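Local coordinates for protein CTP:phosphocholine Cytidylyltransferase (Streptococcus pneumoniae, PDB 1JYK) that catalyses the transfer of a cytidylyl group from CTP to phosphocholine, the reaction expected to give CDP-choline and pyrophosphate, at residues A[38-41]-A[42-46]; A[54-58]-A[59-63]; A[107-110]-A[111-114]; A[199-203]-A[204-208]; A[237-240]-A[241-244]. All blocks are in the same frame, centred on the assembly; numbering follows the deposited sequence.

The five contacts fall into two groups. Interactions 1, 2 and 5 form one: interaction 1 lies with its centre about 10 Å from that of interaction 5, and L39 CD2 packs 3.3 Å from S239 N, while L58 CD1 of interaction 2 meets I237 CD1 of interaction 5 at 3.6 Å. Interactions 3 and 4 form the other, centres about 12 Å apart, with Y112 CZ only 3.3 Å from Y201 CD2. Interactions 2 and 4 lie on opposite sides of the chain's centre, about 34 Å between centres. Segments 38-41 and 42-46 belong to the glycine-rich signature loop that in relatives handles the nucleoside triphosphate, so interaction 1 probably borders the CTP site.

Interaction 1: A[38-41]-A[42-46]; sequences RLRP and LTENT. Unlike the reference sequence in segment 42-46: L42 (reference Met).
R40 and E44 lie side by side and point the same way, joined by a salt bridge from R40 NH2 to E44 OE2 at 3.3 Å. Their flat groups are turned 59° apart, so this is a single oblique contact and not a paired, coplanar one. The bends of the arginine chain at chi2 and chi3 bring its end round to the glutamate. Next to the ion pair, the carbonyl oxygen of P41 takes two donors. E44 N bonds to P41 O at 3.3 Å, closing the type I turn P41-E44, and a water donates to P41 O at 2.7 Å. The same water also donates to E44 OE2 (3.2 Å), which ties the carboxylate to the turn. One step back, L42 N bonds to L39 O at 3.0 Å, bracketing the cis peptide before P41. T43 CG2 rests 4.0 Å from L39 CB, and chi1 of 47° places T43 OG1 where it hydrogen-bonds the carbonyl of G36.

Further out, L42 packs on V240 and Y243 of helix 240-250, L39 packs on I237 and K48, and R38 forms a salt bridge to D127. The sequence RLRPLTENT, following the glycines and ahead of a Pro-Lys pair, belongs to the signature loop of the nucleotidyltransferase family, which in relatives wraps the triphosphate of the incoming nucleotide.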
# COMPACT_ATOMS: atom_id res chain seq x y z
N ARG A 38 -13.86 2.37 8.72
CA ARG A 38 -14.40 3.52 8.01
C ARG A 38 -15.26 3.14 6.79
O ARG A 38 -16.02 3.97 6.28
CB ARG A 38 -13.26 4.44 7.56
CG ARG A 38 -12.46 3.88 6.40
CD ARG A 38 -11.50 4.91 5.80
NE ARG A 38 -10.65 4.40 4.71
CZ ARG A 38 -10.65 3.16 4.20
NH1 ARG A 38 -11.46 2.22 4.67
NH2 ARG A 38 -9.82 2.86 3.21
N LEU A 39 -15.15 1.90 6.34
CA LEU A 39 -15.92 1.46 5.18
C LEU A 39 -17.25 0.85 5.54
O LEU A 39 -17.97 0.36 4.67
CB LEU A 39 -15.11 0.47 4.34
CG LEU A 39 -13.81 1.02 3.73
CD1 LEU A 39 -13.16 -0.06 2.89
CD2 LEU A 39 -14.12 2.24 2.89
N ARG A 40 -17.60 0.87 6.82
CA ARG A 40 -18.87 0.31 7.27
C ARG A 40 -20.02 0.82 6.39
O ARG A 40 -20.02 1.99 5.99
CB ARG A 40 -19.12 0.67 8.74
CG ARG A 40 -20.38 1.50 9.00
CD ARG A 40 -21.63 0.63 9.23
NE ARG A 40 -21.33 -0.63 9.92
CZ ARG A 40 -22.21 -1.62 10.10
NH1 ARG A 40 -23.44 -1.52 9.65
NH2 ARG A 40 -21.84 -2.71 10.75
N PRO A 41 -21.02 -0.03 6.09
CA PRO A 41 -21.24 -1.44 6.46
C PRO A 41 -20.52 -2.49 5.59
O PRO A 41 -20.69 -3.69 5.81
CB PRO A 41 -22.74 -1.59 6.32
CG PRO A 41 -23.04 -0.72 5.12
CD PRO A 41 -22.13 0.48 5.26
N LEU A 42 -19.73 -2.05 4.63
CA LEU A 42 -19.03 -2.96 3.73
C LEU A 42 -18.10 -3.97 4.40
O LEU A 42 -17.93 -5.09 3.90
CB LEU A 42 -18.21 -2.17 2.70
CG LEU A 42 -18.98 -1.26 1.76
CD1 LEU A 42 -18.00 -0.33 1.05
CD2 LEU A 42 -19.77 -2.09 0.76
N THR A 43 -17.52 -3.57 5.52
CA THR A 43 -16.56 -4.42 6.21
C THR A 43 -17.06 -5.10 7.46
O THR A 43 -16.26 -5.59 8.26
CB THR A 43 -15.32 -3.61 6.59
OG1 THR A 43 -15.73 -2.37 7.19
CG2 THR A 43 -14.49 -3.31 5.34
N GLU A 44 -18.37 -5.15 7.64
CA GLU A 44 -18.92 -5.81 8.81
C GLU A 44 -18.64 -7.31 8.77
O GLU A 44 -18.29 -7.91 9.79
CB GLU A 44 -20.42 -5.55 8.90
CG GLU A 44 -21.10 -6.39 9.96
CD GLU A 44 -22.50 -5.93 10.26
OE1 GLU A 44 -22.94 -6.13 11.42
OE2 GLU A 44 -23.16 -5.37 9.35
N ASN A 45 -18.78 -7.92 7.59
CA ASN A 45 -18.55 -9.36 7.43
C ASN A 45 -17.62 -9.66 6.27
O ASN A 45 -17.46 -10.82 5.90
CB ASN A 45 -19.87 -10.08 7.18
CG ASN A 45 -20.78 -10.04 8.38
OD1 ASN A 45 -21.39 -9.02 8.67
ND2 ASN A 45 -20.88 -11.16 9.09
N THR A 46 -17.02 -8.63 5.71
CA THR A 46 -16.11 -8.81 4.59
C THR A 46 -14.87 -7.96 4.78
O THR A 46 -14.98 -6.77 5.08
CB THR A 46 -16.76 -8.39 3.26
OG1 THR A 46 -17.98 -9.10 3.08
CG2 THR A 46 -15.82 -8.67 2.10
O HOH W 1 -23.19 -4.74 6.17

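Interaction 2: A[54-58]-A[59-63]; sequences NQKPL and IEYQI
A tight beta hairpin, strands 52-53 and 56-57, runs straight into helix 58-68, and at this junction K56 is held between E60 and Y61 of the first helical turn. K56 CG leaves anti to the backbone N (chi1 -179°), sending the chain out over the tyrosine. K56 CD sits above one face of the Y61 ring, offset toward the rim, 3.9 Å from the centroid: a CH-pi contact. The last torsion then bends K56 NZ away from the ring to E60 OE1, a 2.7 Å salt bridge that meets the oxygen on its anti side, 20° out of the carboxylate plane. NZ is also paired with E64, while E60 OE2 goes to K91 and Y87, so the buried carboxylate has charged or polar partners at both oxygens.

The tyrosine is fixed at its far end by a bond from Y61 OH to V53 O in the partner strand, and Y61 OH also lies 3.3 Å from N54 CB at the hairpin turn. The edge of its ring faces L58 O. Backbone bonds start the helix: E60 N reaches P57 O at 3.0 Å, and Y61 N makes a weak 3.2 Å bond to L58 O. The ring of P57 lies alongside E60, with P57 CD 3.7 Å from E60 OE1.

Beyond, I59 and I63 press on I30 of strand 27-32. The helix links that strand to its parallel neighbour 74-78, the beta-alpha-beta crossover of the Rossmann-like nucleotidyltransferase core.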
# COMPACT_ATOMS: atom_id res chain seq x y z
N ASN A 54 -17.91 -4.06 -9.15
CA ASN A 54 -18.21 -4.63 -10.45
C ASN A 54 -18.13 -6.15 -10.32
O ASN A 54 -17.58 -6.84 -11.17
CB ASN A 54 -17.21 -4.16 -11.51
CG ASN A 54 -17.78 -4.22 -12.92
OD1 ASN A 54 -19.00 -4.30 -13.11
ND2 ASN A 54 -16.91 -4.20 -13.91
N GLN A 55 -18.67 -6.65 -9.20
CA GLN A 55 -18.74 -8.08 -8.90
C GLN A 55 -17.42 -8.83 -8.81
O GLN A 55 -17.37 -10.03 -9.08
CB GLN A 55 -19.63 -8.78 -9.94
CG GLN A 55 -21.05 -8.23 -10.03
CD GLN A 55 -21.78 -8.22 -8.69
OE1 GLN A 55 -22.61 -7.34 -8.42
NE2 GLN A 55 -21.47 -9.20 -7.83
N LYS A 56 -16.35 -8.14 -8.41
CA LYS A 56 -15.04 -8.78 -8.29
C LYS A 56 -14.28 -8.19 -7.10
O LYS A 56 -14.18 -6.97 -6.98
CB LYS A 56 -14.25 -8.56 -9.58
CG LYS A 56 -12.87 -9.18 -9.61
CD LYS A 56 -12.29 -9.15 -11.02
CE LYS A 56 -10.89 -9.71 -11.06
NZ LYS A 56 -10.91 -11.19 -10.88
N PRO A 57 -13.76 -9.05 -6.20
CA PRO A 57 -13.02 -8.54 -5.03
C PRO A 57 -11.92 -7.57 -5.45
O PRO A 57 -11.17 -7.84 -6.39
CB PRO A 57 -12.45 -9.80 -4.38
CG PRO A 57 -13.41 -10.88 -4.79
CD PRO A 57 -13.85 -10.52 -6.19
N LEU A 58 -11.82 -6.45 -4.74
CA LEU A 58 -10.82 -5.43 -5.04
C LEU A 58 -9.41 -5.96 -5.25
O LEU A 58 -8.73 -5.59 -6.21
CB LEU A 58 -10.79 -4.38 -3.93
CG LEU A 58 -11.84 -3.28 -3.94
CD1 LEU A 58 -11.71 -2.46 -2.67
CD2 LEU A 58 -11.67 -2.41 -5.16
N ILE A 59 -8.95 -6.81 -4.33
CA ILE A 59 -7.59 -7.33 -4.41
C ILE A 59 -7.30 -8.13 -5.69
O ILE A 59 -6.16 -8.19 -6.14
CB ILE A 59 -7.25 -8.18 -3.16
CG1 ILE A 59 -5.73 -8.34 -3.04
CG2 ILE A 59 -7.94 -9.53 -3.22
CD1 ILE A 59 -5.28 -8.76 -1.65
N GLU A 60 -8.33 -8.75 -6.26
CA GLU A 60 -8.13 -9.53 -7.48
C GLU A 60 -7.71 -8.64 -8.65
O GLU A 60 -6.89 -9.04 -9.48
CB GLU A 60 -9.40 -10.31 -7.83
CG GLU A 60 -9.62 -11.51 -6.91
CD GLU A 60 -10.76 -12.42 -7.36
OE1 GLU A 60 -11.35 -12.19 -8.43
OE2 GLU A 60 -11.05 -13.38 -6.61
N TYR A 61 -8.26 -7.43 -8.73
CA TYR A 61 -7.87 -6.52 -9.80
C TYR A 61 -6.38 -6.22 -9.68
O TYR A 61 -5.67 -6.16 -10.68
CB TYR A 61 -8.65 -5.21 -9.69
CG TYR A 61 -10.12 -5.31 -10.05
CD1 TYR A 61 -11.09 -5.40 -9.05
CD2 TYR A 61 -10.54 -5.27 -11.38
CE1 TYR A 61 -12.44 -5.44 -9.37
CE2 TYR A 61 -11.90 -5.31 -11.71
CZ TYR A 61 -12.84 -5.40 -10.70
OH TYR A 61 -14.18 -5.43 -11.01
N GLN A 62 -5.92 -6.02 -8.45
CA GLN A 62 -4.51 -5.71 -8.20
C GLN A 62 -3.61 -6.89 -8.52
O GLN A 62 -2.60 -6.74 -9.21
CB GLN A 62 -4.32 -5.28 -6.74
CG GLN A 62 -5.20 -4.10 -6.32
CD GLN A 62 -5.04 -3.76 -4.84
OE1 GLN A 62 -4.70 -4.61 -4.02
NE2 GLN A 62 -5.29 -2.50 -4.50
N ILE A 63 -3.96 -8.07 -8.00
CA ILE A 63 -3.17 -9.28 -8.23
C ILE A 63 -3.03 -9.58 -9.74
O ILE A 63 -1.94 -9.92 -10.21
CB ILE A 63 -3.83 -10.51 -7.54
CG1 ILE A 63 -3.64 -10.43 -6.02
CG2 ILE A 63 -3.20 -11.81 -8.03
CD1 ILE A 63 -4.55 -11.35 -5.23

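Interaction 3: A[107-110]-A[111-114]; sequences NFYS and LYLV
The backbone winds into a short helix within 107-114, in which Y112 N bonds to F108 O at 2.9 Å and L113 N to Y109 O at 3.1 Å, while L111 N to N107 O is a weak 3.4 Å bond at its start. This is helix 108-112, lying on the parallel part of the Rossmann-like sheet in the connection from strand 95-98 to strand 121-125. Its inner side is S110 and V114: S110 touches I77 and L31, and its OG bonds to N99 ND2, so the buried hydroxyl is satisfied. N107, ahead of the helix, accepts at OD1 from the backbone N of W211.

The side turned from the sheet is aromatic. Y109 and Y112, three residues apart, both send CG anti to the backbone N, and their rings end up near parallel, planes 9° apart. With centroids 5.9 Å apart they are slid past each other and barely overlap; the closest touch is Y109 CE1 to Y112 CD2, 3.8 Å. F108 contributes CE1, 4.2 Å from Y112 CB, and otherwise packs against I197, A200 and Y201 of helix 187-201. Y109 also meets Y105 in an edge-to-face pair.

L113, one turn on from Y109, lies over one face of the Y109 ring. L113 CG stands 4.2 Å from the centroid of the Y109 ring, 21° off the normal, in a CH-pi contact displaced toward the rim, and L113 CD2 reaches along the ring as far as Y109 OH, 3.6 Å away.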
# COMPACT_ATOMS: atom_id res chain seq x y z
N ASN A 107 -0.35 -0.31 11.02
CA ASN A 107 0.25 -1.13 9.98
C ASN A 107 1.77 -1.19 9.86
O ASN A 107 2.29 -1.83 8.94
CB ASN A 107 -0.40 -0.82 8.61
CG ASN A 107 0.04 0.49 8.00
OD1 ASN A 107 0.94 1.17 8.50
ND2 ASN A 107 -0.60 0.85 6.90
N PHE A 108 2.49 -0.54 10.78
CA PHE A 108 3.95 -0.61 10.78
C PHE A 108 4.28 -2.09 10.98
O PHE A 108 5.20 -2.64 10.37
CB PHE A 108 4.52 0.19 11.97
CG PHE A 108 5.87 -0.30 12.46
CD1 PHE A 108 5.97 -1.35 13.37
CD2 PHE A 108 7.05 0.30 12.03
CE1 PHE A 108 7.22 -1.80 13.83
CE2 PHE A 108 8.30 -0.13 12.49
CZ PHE A 108 8.39 -1.18 13.39
N TYR A 109 3.50 -2.73 11.85
CA TYR A 109 3.70 -4.13 12.18
C TYR A 109 3.40 -5.07 11.01
O TYR A 109 4.00 -6.14 10.90
CB TYR A 109 2.85 -4.49 13.40
CG TYR A 109 3.21 -5.83 13.99
CD1 TYR A 109 4.47 -6.07 14.53
CD2 TYR A 109 2.29 -6.88 13.95
CE1 TYR A 109 4.82 -7.33 15.01
CE2 TYR A 109 2.63 -8.14 14.43
CZ TYR A 109 3.89 -8.36 14.96
OH TYR A 109 4.21 -9.62 15.42
N SER A 110 2.48 -4.68 10.14
CA SER A 110 2.17 -5.50 8.99
C SER A 110 3.43 -5.61 8.13
O SER A 110 3.78 -6.68 7.65
CB SER A 110 1.04 -4.87 8.19
OG SER A 110 -0.21 -5.16 8.79
N LEU A 111 4.10 -4.48 7.94
CA LEU A 111 5.33 -4.49 7.15
C LEU A 111 6.46 -5.15 7.95
O LEU A 111 7.34 -5.78 7.36
CB LEU A 111 5.73 -3.06 6.76
CG LEU A 111 6.91 -2.96 5.78
CD1 LEU A 111 6.63 -3.76 4.52
CD2 LEU A 111 7.15 -1.51 5.44
N TYR A 112 6.45 -4.99 9.27
CA TYR A 112 7.49 -5.60 10.10
C TYR A 112 7.56 -7.11 9.85
O TYR A 112 8.65 -7.68 9.70
CB TYR A 112 7.22 -5.37 11.60
CG TYR A 112 8.26 -6.04 12.47
CD1 TYR A 112 9.51 -5.45 12.68
CD2 TYR A 112 8.04 -7.32 13.00
CE1 TYR A 112 10.52 -6.10 13.39
CE2 TYR A 112 9.05 -7.99 13.71
CZ TYR A 112 10.29 -7.37 13.90
OH TYR A 112 11.31 -8.02 14.58
N LEU A 113 6.39 -7.75 9.80
CA LEU A 113 6.29 -9.19 9.59
C LEU A 113 6.96 -9.68 8.30
O LEU A 113 7.33 -10.85 8.21
CB LEU A 113 4.82 -9.62 9.61
CG LEU A 113 4.15 -9.43 10.98
CD1 LEU A 113 2.64 -9.52 10.83
CD2 LEU A 113 4.66 -10.50 11.94
N VAL A 114 7.11 -8.81 7.31
CA VAL A 114 7.74 -9.20 6.05
C VAL A 114 8.88 -8.25 5.69
O VAL A 114 9.24 -8.10 4.52
CB VAL A 114 6.72 -9.22 4.88
CG1 VAL A 114 5.73 -10.36 5.09
CG2 VAL A 114 5.98 -7.89 4.79

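Interaction 4: A[199-203]-A[204-208]; sequences KAYVS and GEFVD
Y201 and F206 meet as a T-shaped pair: the edge of the tyrosine is directed at the face of the phenylalanine, with centroids 4.8 Å apart and planes at 62°. Y201 CD1 stands over the centre of the F206 ring, 3.5 Å above its plane. V207 CG1 lies over the opposite face, toward the rim, so the ring is held from both sides. F206 reaches this place because its CG sits between the backbone N and the carbonyl carbon (chi1 75°), which folds the ring back over the helix end. There F206 CE1 comes within 3.4 Å of Y201 O, and A200 CB adds an apolar touch to F206 CB at 4.4 Å.

The polar contacts finish helix 187-201. S203 OG donates to K199 O at 2.7 Å, its hydroxyl using a carbonyl of the last turn, while S203 N makes only a weak bond to A200 O. A water spans the exit, donating to Y201 O at 2.6 Å and accepting from G204 N at 2.8 Å. G204 itself has a positive phi of 63°, the left-handed conformation, in which the chain leaves the helix.

Around it, the turn lies against helix 108-112 through the rings of Y201 and Y112. F206 makes an edge-to-face pair with Y105, and a backbone bond between V207 and N106, with one from the N106 side chain (ND2) to D208 O, ties the loop to the residues leading into that helix.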
# COMPACT_ATOMS: atom_id res chain seq x y z
N LYS A 199 14.96 -0.83 14.75
CA LYS A 199 15.12 0.15 15.83
C LYS A 199 13.80 0.58 16.45
O LYS A 199 13.69 0.66 17.68
CB LYS A 199 15.88 1.38 15.32
CG LYS A 199 16.06 2.49 16.37
CD LYS A 199 16.63 3.76 15.75
CE LYS A 199 18.13 3.64 15.48
NZ LYS A 199 18.82 4.96 15.45
N ALA A 200 12.80 0.88 15.63
CA ALA A 200 11.51 1.31 16.15
C ALA A 200 10.82 0.21 16.94
O ALA A 200 10.26 0.46 18.01
CB ALA A 200 10.62 1.78 15.01
N TYR A 201 10.86 -1.01 16.41
CA TYR A 201 10.21 -2.15 17.05
C TYR A 201 10.79 -2.47 18.42
O TYR A 201 10.08 -2.94 19.32
CB TYR A 201 10.32 -3.38 16.14
CG TYR A 201 9.50 -4.57 16.58
CD1 TYR A 201 8.12 -4.47 16.78
CD2 TYR A 201 10.09 -5.82 16.77
CE1 TYR A 201 7.35 -5.57 17.16
CE2 TYR A 201 9.34 -6.94 17.15
CZ TYR A 201 7.97 -6.81 17.34
OH TYR A 201 7.21 -7.90 17.70
N VAL A 202 12.09 -2.22 18.60
CA VAL A 202 12.74 -2.51 19.87
C VAL A 202 13.01 -1.32 20.78
O VAL A 202 13.76 -1.44 21.75
CB VAL A 202 14.07 -3.23 19.65
CG1 VAL A 202 13.82 -4.66 19.26
CG2 VAL A 202 14.86 -2.52 18.58
N SER A 203 12.40 -0.17 20.46
CA SER A 203 12.60 1.04 21.25
C SER A 203 11.31 1.50 21.90
O SER A 203 11.24 2.60 22.44
CB SER A 203 13.17 2.14 20.36
OG SER A 203 14.48 1.82 19.94
N GLY A 204 10.28 0.65 21.85
CA GLY A 204 9.00 0.98 22.45
C GLY A 204 8.32 2.18 21.82
O GLY A 204 7.58 2.89 22.49
N GLU A 205 8.58 2.40 20.53
CA GLU A 205 8.00 3.53 19.81
C GLU A 205 7.52 3.06 18.44
O GLU A 205 8.01 3.53 17.41
CB GLU A 205 9.05 4.64 19.63
CG GLU A 205 10.50 4.17 19.86
CD GLU A 205 11.55 5.27 19.66
OE1 GLU A 205 12.57 5.01 18.98
OE2 GLU A 205 11.37 6.39 20.19
N PHE A 206 6.56 2.13 18.41
CA PHE A 206 6.08 1.60 17.14
C PHE A 206 4.59 1.24 17.04
O PHE A 206 4.02 1.29 15.96
CB PHE A 206 6.90 0.35 16.76
CG PHE A 206 6.53 -0.87 17.56
CD1 PHE A 206 7.15 -1.13 18.78
CD2 PHE A 206 5.51 -1.73 17.13
CE1 PHE A 206 6.76 -2.22 19.56
CE2 PHE A 206 5.11 -2.81 17.90
CZ PHE A 206 5.74 -3.06 19.12
N VAL A 207 3.98 0.86 18.16
CA VAL A 207 2.58 0.43 18.15
C VAL A 207 1.58 1.29 17.38
O VAL A 207 0.67 0.75 16.77
CB VAL A 207 2.03 0.20 19.59
CG1 VAL A 207 2.85 -0.88 20.28
CG2 VAL A 207 2.07 1.50 20.39
N ASP A 208 1.76 2.60 17.40
CA ASP A 208 0.82 3.48 16.71
C ASP A 208 1.31 3.96 15.35
O ASP A 208 0.60 4.68 14.65
CB ASP A 208 0.50 4.70 17.59
CG ASP A 208 -0.13 4.31 18.92
OD1 ASP A 208 0.46 4.62 19.97
OD2 ASP A 208 -1.22 3.69 18.90
O HOH W 2 9.89 -2.08 21.78

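Interaction 5: A[237-240]-A[241-244]; sequences IDSV and QDYR
D242 OD2 is gripped by two donors: the backbone N of D238, 2.8 Å away on the anti lone pair, and a water that donates weakly at 3.0 Å. This is the N-cap of helix 240-250. S239, at the cap position, turns its hydroxyl back over the first turn (chi1 67°) so that OG accepts from D242 N at 3.0 Å. The same water also lies close to S239 OG, tying the cap to the carboxylate. D242 thus uses its backbone N for the serine and its side chain for D238, the residue before the serine, folding the loop onto the helix start. The helix start and the D238 N-H would tend to favour its negative charge, against the D238 carboxylate, whose OD2 is 4.3 Å from D242 OD2.

Main-chain bonds continue the helix: Y243 N to S239 O at 3.1 Å, and R244 N to V240 O at 2.8 Å. On the buried side I237 CG2 packs against Y243 CB at 4.0 Å, the two side chains pointing the same way, and Y243 OH reaches Q52 O of the hairpin. V240 also carries the arginine: V240 CG2 lies over one face of the R244 guanidinium, nearer the rim than the middle, 3.6 Å from R244 NE.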
# COMPACT_ATOMS: atom_id res chain seq x y z
N ILE A 237 -10.99 4.21 -1.93
CA ILE A 237 -12.27 3.83 -1.35
C ILE A 237 -12.11 4.07 0.15
O ILE A 237 -11.65 3.20 0.88
CB ILE A 237 -12.61 2.35 -1.64
CG1 ILE A 237 -12.51 2.09 -3.14
CG2 ILE A 237 -14.03 2.04 -1.15
CD1 ILE A 237 -13.06 0.76 -3.59
N ASP A 238 -12.49 5.27 0.58
CA ASP A 238 -12.35 5.66 1.98
C ASP A 238 -13.66 5.62 2.74
O ASP A 238 -13.67 5.83 3.95
CB ASP A 238 -11.77 7.08 2.08
CG ASP A 238 -10.32 7.15 1.66
OD1 ASP A 238 -9.60 6.14 1.82
OD2 ASP A 238 -9.89 8.22 1.16
N SER A 239 -14.76 5.36 2.04
CA SER A 239 -16.08 5.31 2.67
C SER A 239 -17.00 4.50 1.78
O SER A 239 -16.68 4.25 0.62
CB SER A 239 -16.65 6.72 2.81
OG SER A 239 -16.93 7.28 1.54
N VAL A 240 -18.15 4.09 2.31
CA VAL A 240 -19.09 3.32 1.49
C VAL A 240 -19.60 4.25 0.39
O VAL A 240 -20.02 3.80 -0.67
CB VAL A 240 -20.26 2.76 2.34
CG1 VAL A 240 -21.12 3.89 2.87
CG2 VAL A 240 -21.10 1.81 1.49
N GLN A 241 -19.53 5.56 0.63
CA GLN A 241 -19.96 6.54 -0.35
C GLN A 241 -19.01 6.48 -1.55
O GLN A 241 -19.45 6.53 -2.70
CB GLN A 241 -19.96 7.94 0.25
CG GLN A 241 -21.20 8.25 1.07
CD GLN A 241 -21.21 7.57 2.43
OE1 GLN A 241 -20.16 7.35 3.05
NE2 GLN A 241 -22.41 7.23 2.92
N ASP A 242 -17.71 6.39 -1.27
CA ASP A 242 -16.71 6.30 -2.33
C ASP A 242 -17.00 5.04 -3.12
O ASP A 242 -16.92 5.02 -4.34
CB ASP A 242 -15.30 6.18 -1.74
CG ASP A 242 -14.77 7.50 -1.21
OD1 ASP A 242 -15.37 8.56 -1.51
OD2 ASP A 242 -13.75 7.48 -0.50
N TYR A 243 -17.34 3.98 -2.39
CA TYR A 243 -17.65 2.68 -2.98
C TYR A 243 -18.85 2.77 -3.92
O TYR A 243 -18.83 2.26 -5.03
CB TYR A 243 -17.92 1.67 -1.87
CG TYR A 243 -18.58 0.40 -2.35
CD1 TYR A 243 -17.82 -0.62 -2.91
CD2 TYR A 243 -19.96 0.24 -2.26
CE1 TYR A 243 -18.42 -1.78 -3.38
CE2 TYR A 243 -20.56 -0.92 -2.73
CZ TYR A 243 -19.79 -1.93 -3.29
OH TYR A 243 -20.38 -3.07 -3.75
N ARG A 244 -19.91 3.41 -3.45
CA ARG A 244 -21.12 3.55 -4.25
C ARG A 244 -20.85 4.35 -5.53
O ARG A 244 -21.35 4.00 -6.60
CB ARG A 244 -22.21 4.22 -3.41
CG ARG A 244 -22.85 3.26 -2.42
CD ARG A 244 -23.55 3.97 -1.28
NE ARG A 244 -23.98 3.02 -0.25
CZ ARG A 244 -24.41 3.37 0.96
NH1 ARG A 244 -24.47 4.66 1.29
NH2 ARG A 244 -24.77 2.44 1.83
O HOH W 3 -15.00 9.40 1.44